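Long-range contact in uncharacterized protein DUF305 (Deinococcus radiodurans R1, PDB 3BT5), which is of unknown function but folds into a helical bundle of the DUF305 family, which is grouped with the ferritin-like proteins: residues L30-V43 / G94-F107. Residues are numbered along the deposited sequence; the frame is centred on the assembly and turned at random. Where two conformers were deposited one is given.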
ATOM      1  N   LEU A  30      -7.768   1.081   4.122  1.00 14.64           N
ATOM      2  CA  LEU A  30      -7.468   0.489   5.415  1.00 14.79           C
ATOM      3  C   LEU A  30      -7.340   1.574   6.492  1.00 16.65           C
ATOM      4  O   LEU A  30      -7.732   1.379   7.645  1.00 16.93           O
ATOM      5  CB  LEU A  30      -6.186  -0.343   5.335  1.00 14.44           C
ATOM      6  CG  LEU A  30      -6.220  -1.572   4.432  1.00 15.14           C
ATOM      7  CD1 LEU A  30      -4.808  -2.148   4.309  1.00 18.17           C
ATOM      8  CD2 LEU A  30      -7.173  -2.608   4.997  1.00 18.28           C
ATOM      9  N   ALA A  31      -6.759   2.718   6.134  1.00 16.42           N
ATOM     10  CA  ALA A  31      -6.547   3.772   7.136  1.00 17.80           C
ATOM     11  C   ALA A  31      -7.841   4.484   7.546  1.00 18.27           C
ATOM     12  O   ALA A  31      -7.984   4.940   8.692  1.00 19.78           O
ATOM     13  CB  ALA A  31      -5.537   4.781   6.605  1.00 21.61           C
ATOM     14  N   ALA A  32      -8.767   4.628   6.603  1.00 19.11           N
ATOM     15  CA  ALA A  32      -9.982   5.409   6.850  1.00 21.46           C
ATOM     16  C   ALA A  32     -10.754   4.974   8.118  1.00 19.70           C
ATOM     17  O   ALA A  32     -11.081   5.822   8.966  1.00 22.09           O
ATOM     18  CB  ALA A  32     -10.889   5.407   5.619  1.00 23.28           C
ATOM     19  N   PRO A  33     -11.053   3.668   8.267  1.00 19.34           N
ATOM     20  CA  PRO A  33     -11.765   3.276   9.495  1.00 18.45           C
ATOM     21  C   PRO A  33     -10.999   3.532  10.798  1.00 20.27           C
ATOM     22  O   PRO A  33     -11.619   3.711  11.851  1.00 21.77           O
ATOM     23  CB  PRO A  33     -12.051   1.776   9.286  1.00 20.83           C
ATOM     24  CG  PRO A  33     -11.231   1.361   8.132  1.00 20.54           C
ATOM     25  CD  PRO A  33     -10.872   2.542   7.325  1.00 19.27           C
ATOM     26  N   MET A  34      -9.671   3.579  10.755  1.00 19.70           N
ATOM     27  CA  MET A  34      -8.918   3.932  11.976  1.00 19.07           C
ATOM     28  C   MET A  34      -9.128   5.383  12.355  1.00 21.32           C
ATOM     29  O   MET A  34      -9.261   5.719  13.540  1.00 24.75           O
ATOM     30  CB  MET A  34      -7.421   3.664  11.818  1.00 20.48           C
ATOM     31  CG  MET A  34      -7.084   2.192  11.691  1.00 20.70           C
ATOM     32  SD  MET A  34      -7.608   1.199  13.143  1.00 22.07           S
ATOM     33  CE  MET A  34      -9.173   0.502  12.548  1.00 22.95           C
ATOM     34  N   LEU A  35      -9.126   6.255  11.358  1.00 21.81           N
ATOM     35  CA  LEU A  35      -9.343   7.674  11.640  1.00 25.52           C
ATOM     36  C   LEU A  35     -10.781   7.896  12.096  1.00 25.88           C
ATOM     37  O   LEU A  35     -11.053   8.788  12.908  1.00 28.56           O
ATOM     38  CB  LEU A  35      -8.992   8.528  10.425  1.00 27.61           C
ATOM     39  CG  LEU A  35      -7.506   8.374  10.098  1.00 32.07           C
ATOM     40  CD1 LEU A  35      -7.169   8.936   8.727  1.00 37.16           C
ATOM     41  CD2 LEU A  35      -6.685   9.024  11.215  1.00 34.10           C
ATOM     42  N   GLU A  36     -11.702   7.064  11.621  1.00 24.50           N
ATOM     43  CA  GLU A  36     -13.108   7.165  12.024  0.70 25.56           C
ATOM     44  C   GLU A  36     -13.369   6.612  13.422  1.00 26.33           C
ATOM     45  O   GLU A  36     -14.154   7.198  14.183  1.00 29.46           O
ATOM     46  CB  GLU A  36     -14.001   6.447  11.001  0.70 26.89           C
ATOM     47  CG  GLU A  36     -15.486   6.396  11.367  0.70 30.83           C
ATOM     48  CD  GLU A  36     -16.135   7.767  11.364  0.70 36.51           C
ATOM     49  OE1 GLU A  36     -15.592   8.682  10.704  0.70 40.78           O
ATOM     50  OE2 GLU A  36     -17.191   7.927  12.018  0.70 39.18           O
ATOM     51  N   ARG A  37     -12.705   5.510  13.777  1.00 23.20           N
ATOM     52  CA  ARG A  37     -13.069   4.727  14.973  1.00 24.64           C
ATOM     53  C   ARG A  37     -12.081   4.667  16.139  1.00 26.24           C
ATOM     54  O   ARG A  37     -12.484   4.493  17.294  1.00 28.84           O
ATOM     55  CB  ARG A  37     -13.361   3.274  14.556  1.00 22.94           C
ATOM     56  CG  ARG A  37     -14.467   3.117  13.551  1.00 22.72           C
ATOM     57  CD  ARG A  37     -14.739   1.611  13.282  1.00 21.22           C
ATOM     58  NE  ARG A  37     -15.366   0.955  14.449  1.00 20.18           N
ATOM     59  CZ  ARG A  37     -15.232  -0.327  14.797  1.00 19.97           C
ATOM     60  NH1 ARG A  37     -14.457  -1.174  14.106  1.00 19.52           N
ATOM     61  NH2 ARG A  37     -15.871  -0.765  15.871  1.00 22.54           N
ATOM     62  N   SER A  38     -10.789   4.757  15.860  1.00 26.45           N
ATOM     63  CA  SER A  38      -9.808   4.562  16.920  1.00 28.62           C
ATOM     64  C   SER A  38      -9.743   5.771  17.830  1.00 27.92           C
ATOM     65  O   SER A  38      -9.841   6.917  17.373  1.00 30.57           O
ATOM     66  CB  SER A  38      -8.422   4.268  16.357  1.00 25.76           C
ATOM     67  OG  SER A  38      -7.503   4.025  17.407  1.00 27.49           O
ATOM     68  N   GLN A  39      -9.590   5.500  19.117  1.00 31.94           N
ATOM     69  CA  GLN A  39      -9.368   6.555  20.086  1.00 32.98           C
ATOM     70  C   GLN A  39      -7.926   6.508  20.597  1.00 35.62           C
ATOM     71  O   GLN A  39      -7.587   7.204  21.565  1.00 39.34           O
ATOM     72  CB  GLN A  39     -10.351   6.430  21.250  1.00 37.40           C
ATOM     73  CG  GLN A  39     -11.785   6.791  20.882  1.00 44.86           C
ATOM     74  CD  GLN A  39     -12.688   6.826  22.096  1.00 51.35           C
ATOM     75  OE1 GLN A  39     -12.994   5.788  22.686  1.00 53.33           O
ATOM     76  NE2 GLN A  39     -13.116   8.024  22.483  1.00 54.93           N
ATOM     77  N   GLN A  40      -7.085   5.694  19.948  1.00 32.62           N
ATOM     78  CA  GLN A  40      -5.661   5.641  20.277  1.00 31.87           C
ATOM     79  C   GLN A  40      -4.922   6.635  19.391  1.00 31.24           C
ATOM     80  O   GLN A  40      -4.872   6.468  18.163  1.00 30.10           O
ATOM     81  CB  GLN A  40      -5.080   4.240  20.054  1.00 36.57           C
ATOM     82  CG  GLN A  40      -5.561   3.156  20.998  1.00 40.66           C
ATOM     83  CD  GLN A  40      -4.729   3.087  22.262  1.00 48.59           C
ATOM     84  OE1 GLN A  40      -4.569   4.082  22.964  1.00 53.80           O
ATOM     85  NE2 GLN A  40      -4.188   1.908  22.555  1.00 51.15           N
ATOM     86  N   ARG A  41      -4.336   7.655  20.017  1.00 34.05           N
ATOM     87  CA  ARG A  41      -3.537   8.639  19.297  1.00 34.55           C
ATOM     88  C   ARG A  41      -2.424   7.943  18.524  1.00 29.75           C
ATOM     89  O   ARG A  41      -2.078   8.348  17.420  1.00 32.98           O
ATOM     90  CB  ARG A  41      -2.939   9.675  20.264  1.00 38.47           C
ATOM     91  CG  ARG A  41      -3.676  11.006  20.270  1.00 44.99           C
ATOM     92  CD  ARG A  41      -3.037  11.988  21.252  1.00 46.15           C
ATOM     93  NE  ARG A  41      -3.061  11.464  22.616  1.00 52.66           N
ATOM     94  CZ  ARG A  41      -4.104  11.565  23.437  1.00 55.92           C
ATOM     95  NH1 ARG A  41      -5.216  12.173  23.037  1.00 57.53           N
ATOM     96  NH2 ARG A  41      -4.037  11.056  24.657  1.00 58.20           N
ATOM     97  N   THR A  42      -1.876   6.883  19.102  1.00 30.79           N
ATOM     98  CA  THR A  42      -0.805   6.128  18.457  0.50 27.26           C
ATOM     99  C   THR A  42      -1.246   5.566  17.104  1.00 26.65           C
ATOM    100  O   THR A  42      -0.594   5.787  16.064  1.00 27.19           O
ATOM    101  CB  THR A  42      -0.341   4.975  19.345  0.50 31.57           C
ATOM    102  OG1 THR A  42       0.293   5.504  20.520  0.50 34.45           O
ATOM    103  CG2 THR A  42       0.635   4.094  18.591  0.50 33.06           C
ATOM    104  N   VAL A  43      -2.356   4.838  17.111  1.00 25.79           N
ATOM    105  CA  VAL A  43      -2.875   4.227  15.886  1.00 23.77           C
ATOM    106  C   VAL A  43      -3.331   5.287  14.875  1.00 22.34           C
ATOM    107  O   VAL A  43      -3.082   5.182  13.667  1.00 25.47           O
ATOM    108  CB  VAL A  43      -4.057   3.277  16.215  1.00 25.08           C
ATOM    109  CG1 VAL A  43      -4.733   2.772  14.928  1.00 26.39           C
ATOM    110  CG2 VAL A  43      -3.557   2.122  17.091  1.00 25.95           C
ATOM    111  N   GLY A  94     -13.998  -5.697   8.108  1.00 13.34           N
ATOM    112  CA  GLY A  94     -13.773  -6.008   9.520  1.00 14.39           C
ATOM    113  C   GLY A  94     -13.287  -4.798  10.277  1.00 13.91           C
ATOM    114  O   GLY A  94     -13.570  -4.647  11.458  1.00 15.05           O
ATOM    115  N   LEU A  95     -12.550  -3.911   9.609  1.00 13.07           N
ATOM    116  CA  LEU A  95     -12.069  -2.723  10.302  1.00 13.92           C
ATOM    117  C   LEU A  95     -13.188  -1.810  10.757  1.00 14.60           C
ATOM    118  O   LEU A  95     -12.976  -0.992  11.673  1.00 15.75           O
ATOM    119  CB  LEU A  95     -11.061  -1.965   9.437  1.00 14.13           C
ATOM    120  CG  LEU A  95      -9.860  -2.791   8.979  1.00 15.03           C
ATOM    121  CD1 LEU A  95      -8.880  -1.873   8.209  1.00 18.08           C
ATOM    122  CD2 LEU A  95      -9.169  -3.496  10.164  1.00 16.12           C
ATOM    123  N   SER A  96     -14.357  -1.932  10.114  1.00 13.96           N
ATOM    124  CA  SER A  96     -15.504  -1.111  10.480  1.00 16.41           C
ATOM    125  C   SER A  96     -16.469  -1.819  11.434  1.00 17.43           C
ATOM    126  O   SER A  96     -17.269  -1.153  12.092  1.00 20.46           O
ATOM    127  CB  SER A  96     -16.298  -0.684   9.233  1.00 16.69           C
ATOM    128  OG  SER A  96     -15.565   0.257   8.464  1.00 17.06           O
ATOM    129  N   THR A  97     -16.419  -3.149  11.474  1.00 17.15           N
ATOM    130  CA  THR A  97     -17.432  -3.950  12.172  1.00 17.81           C
ATOM    131  C   THR A  97     -16.908  -4.603  13.444  1.00 17.49           C
ATOM    132  O   THR A  97     -17.690  -4.919  14.338  1.00 23.10           O
ATOM    133  CB  THR A  97     -17.991  -5.083  11.267  1.00 16.67           C
ATOM    134  OG1 THR A  97     -16.954  -5.999  10.964  1.00 17.88           O
ATOM    135  CG2 THR A  97     -18.615  -4.564   9.964  1.00 19.90           C
ATOM    136  N   LEU A  98     -15.612  -4.889  13.522  1.00 17.22           N
ATOM    137  CA  LEU A  98     -15.062  -5.587  14.693  1.00 18.79           C
ATOM    138  C   LEU A  98     -15.002  -4.633  15.887  1.00 18.46           C
ATOM    139  O   LEU A  98     -14.920  -3.418  15.702  1.00 19.22           O
ATOM    140  CB  LEU A  98     -13.647  -6.092  14.376  1.00 20.12           C
ATOM    141  CG  LEU A  98     -13.570  -7.226  13.343  1.00 21.44           C
ATOM    142  CD1 LEU A  98     -12.112  -7.435  12.954  1.00 23.41           C
ATOM    143  CD2 LEU A  98     -14.176  -8.519  13.929  1.00 26.14           C
ATOM    144  N   PRO A  99     -15.014  -5.178  17.116  1.00 19.50           N
ATOM    145  CA  PRO A  99     -14.763  -4.324  18.270  1.00 21.04           C
ATOM    146  C   PRO A  99     -13.487  -3.526  18.037  1.00 20.51           C
ATOM    147  O   PRO A  99     -12.534  -4.036  17.436  1.00 21.68           O
ATOM    148  CB  PRO A  99     -14.588  -5.331  19.431  1.00 24.86           C
ATOM    149  CG  PRO A  99     -15.374  -6.531  19.023  1.00 25.40           C
ATOM    150  CD  PRO A  99     -15.193  -6.589  17.496  1.00 22.80           C
ATOM    151  N   VAL A 100     -13.463  -2.271  18.463  1.00 21.94           N
ATOM    152  CA  VAL A 100     -12.382  -1.364  18.057  1.00 22.68           C
ATOM    153  C   VAL A 100     -10.972  -1.875  18.355  1.00 22.00           C
ATOM    154  O   VAL A 100     -10.064  -1.740  17.530  1.00 22.42           O
ATOM    155  CB  VAL A 100     -12.579   0.048  18.621  1.00 27.20           C
ATOM    156  CG1 VAL A 100     -11.447   0.952  18.184  1.00 28.22           C
ATOM    157  CG2 VAL A 100     -13.910   0.620  18.167  1.00 29.69           C
ATOM    158  N   GLU A 101     -10.768  -2.457  19.524  1.00 23.71           N
ATOM    159  CA  GLU A 101      -9.442  -2.956  19.865  1.00 24.88           C
ATOM    160  C   GLU A 101      -8.992  -4.065  18.917  1.00 23.35           C
ATOM    161  O   GLU A 101      -7.816  -4.122  18.531  1.00 24.18           O
ATOM    162  CB  GLU A 101      -9.404  -3.417  21.321  1.00 28.32           C
ATOM    163  CG  GLU A 101     -10.460  -2.719  22.182  1.00 39.86           C
ATOM    164  CD  GLU A 101     -11.885  -3.266  21.957  1.00 38.87           C
ATOM    165  OE1 GLU A 101     -12.065  -4.502  21.935  1.00 47.61           O
ATOM    166  OE2 GLU A 101     -12.825  -2.465  21.809  1.00 36.85           O
ATOM    167  N   GLN A 102      -9.927  -4.918  18.493  1.00 21.72           N
ATOM    168  CA  GLN A 102      -9.614  -5.956  17.516  1.00 20.50           C
ATOM    169  C   GLN A 102      -9.390  -5.325  16.138  1.00 18.93           C
ATOM    170  O   GLN A 102      -8.498  -5.754  15.403  1.00 19.89           O
ATOM    171  CB  GLN A 102     -10.748  -6.970  17.440  1.00 22.76           C
ATOM    172  CG  GLN A 102     -10.911  -7.806  18.702  1.00 27.45           C
ATOM    173  CD  GLN A 102     -12.113  -8.726  18.625  1.00 29.54           C
ATOM    174  OE1 GLN A 102     -12.411  -9.302  17.569  1.00 33.13           O
ATOM    175  NE2 GLN A 102     -12.816  -8.875  19.750  1.00 34.69           N
ATOM    176  N   ALA A 103     -10.178  -4.307  15.786  1.00 17.95           N
ATOM    177  CA  ALA A 103     -10.006  -3.613  14.506  1.00 16.05           C
ATOM    178  C   ALA A 103      -8.646  -2.934  14.419  1.00 17.27           C
ATOM    179  O   ALA A 103      -8.019  -2.929  13.357  1.00 17.12           O
ATOM    180  CB  ALA A 103     -11.120  -2.606  14.302  1.00 17.79           C
ATOM    181  N   GLU A 104      -8.171  -2.371  15.531  1.00 17.87           N
ATOM    182  CA  GLU A 104      -6.839  -1.764  15.522  1.00 18.48           C
ATOM    183  C   GLU A 104      -5.736  -2.776  15.246  1.00 18.52           C
ATOM    184  O   GLU A 104      -4.803  -2.495  14.464  1.00 19.23           O
ATOM    185  CB  GLU A 104      -6.575  -1.074  16.867  1.00 21.93           C
ATOM    186  CG  GLU A 104      -7.439   0.168  17.040  1.00 22.81           C
ATOM    187  CD  GLU A 104      -7.557   0.625  18.475  1.00 27.98           C
ATOM    188  OE1 GLU A 104      -7.226  -0.157  19.395  1.00 28.73           O
ATOM    189  OE2 GLU A 104      -8.016   1.763  18.661  1.00 31.28           O
ATOM    190  N   ARG A 105      -5.804  -3.938  15.896  1.00 18.02           N
ATOM    191  CA  ARG A 105      -4.810  -4.975  15.646  1.00 19.88           C
ATOM    192  C   ARG A 105      -4.910  -5.500  14.228  1.00 18.17           C
ATOM    193  O   ARG A 105      -3.881  -5.753  13.594  1.00 18.69           O
ATOM    194  CB  ARG A 105      -4.933  -6.112  16.660  1.00 23.32           C
ATOM    195  CG  ARG A 105      -4.510  -5.648  18.036  1.00 27.94           C
ATOM    196  CD  ARG A 105      -4.539  -6.786  19.054  1.00 35.84           C
ATOM    197  NE  ARG A 105      -3.605  -7.857  18.707  1.00 47.49           N
ATOM    198  CZ  ARG A 105      -2.306  -7.854  19.004  1.00 52.37           C
ATOM    199  NH1 ARG A 105      -1.766  -6.827  19.652  1.00 53.88           N
ATOM    200  NH2 ARG A 105      -1.540  -8.879  18.643  1.00 54.07           N
ATOM    201  N   GLN A 106      -6.136  -5.711  13.741  1.00 17.20           N
ATOM    202  CA  GLN A 106      -6.330  -6.164  12.365  1.00 16.73           C
ATOM    203  C   GLN A 106      -5.769  -5.139  11.377  1.00 14.96           C
ATOM    204  O   GLN A 106      -5.169  -5.506  10.374  1.00 15.38           O
ATOM    205  CB  GLN A 106      -7.823  -6.386  12.099  1.00 19.23           C
ATOM    206  CG  GLN A 106      -8.315  -7.754  12.379  1.00 25.40           C
ATOM    207  CD  GLN A 106      -7.611  -8.793  11.510  1.00 26.34           C
ATOM    208  OE1 GLN A 106      -6.694  -9.430  11.974  1.00 28.57           O
ATOM    209  NE2 GLN A 106      -8.036  -8.943  10.234  1.00 22.84           N
ATOM    210  N   PHE A 107      -5.983  -3.858  11.644  1.00 15.17           N
ATOM    211  CA  PHE A 107      -5.431  -2.824  10.765  1.00 14.73           C
ATOM    212  C   PHE A 107      -3.923  -2.995  10.611  1.00 14.90           C
ATOM    213  O   PHE A 107      -3.387  -2.946   9.498  1.00 14.83           O
ATOM    214  CB  PHE A 107      -5.778  -1.433  11.303  1.00 16.39           C
ATOM    215  CG  PHE A 107      -4.967  -0.334  10.699  1.00 16.24           C
ATOM    216  CD1 PHE A 107      -5.252   0.119   9.416  1.00 16.35           C
ATOM    217  CD2 PHE A 107      -3.932   0.257  11.415  1.00 18.23           C
ATOM    218  CE1 PHE A 107      -4.525   1.139   8.847  1.00 17.82           C
ATOM    219  CE2 PHE A 107      -3.173   1.280  10.838  1.00 19.72           C
ATOM    220  CZ  PHE A 107      -3.466   1.706   9.548  1.00 19.23           C
TER
HETATM  221  O   HOH W   1      -9.499   3.047  20.496  1.00 34.57           O
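The guanidinium of R37 is sandwiched between the S96 backbone on one face and V100 CG2 on the other, CG2 lying 3.3 Å from NH2. At its edge, NH1 and NH2 both grip L98 O end-on, each 2.8 Å away, and NH1 also donates to L95 O, so two carbonyls in its plane, L95 O in the last turn of helix 89-97 and L98 O just beyond its end, fix the rotation of the group. A bend at chi3 (70°) turns the head of the otherwise extended chain onto this turn. A leucine here would probably leave the L95 and L98 carbonyls without these donors and free the 97-100 turn to shift. The second flat group, the F107 ring, carries M34 CG over one face, a CH-pi contact 3.6 Å from the centroid, while SD lies obliquely in a Met-aromatic contact. M34 is a knob among L95, A103, E104 and F107; F107 reciprocates among L30, A31, M34 and V43. P33 CG rests on L95 CB at 3.6 Å. Where helix 11-37 ends, S38 OG donates to E104 OE2 (2.6 Å) on its anti side and accepts from Q40 N, closing an ST turn; a water links Q39 N to the same carboxylate oxygen. The 30-37 and 100-107 segments of helices 11-37 and 100-122 thus run roughly antiparallel, at 148°, at one end of the helical bundle, with helix 89-97 alongside and A47 of helix 41-68 touching both M34 and F107.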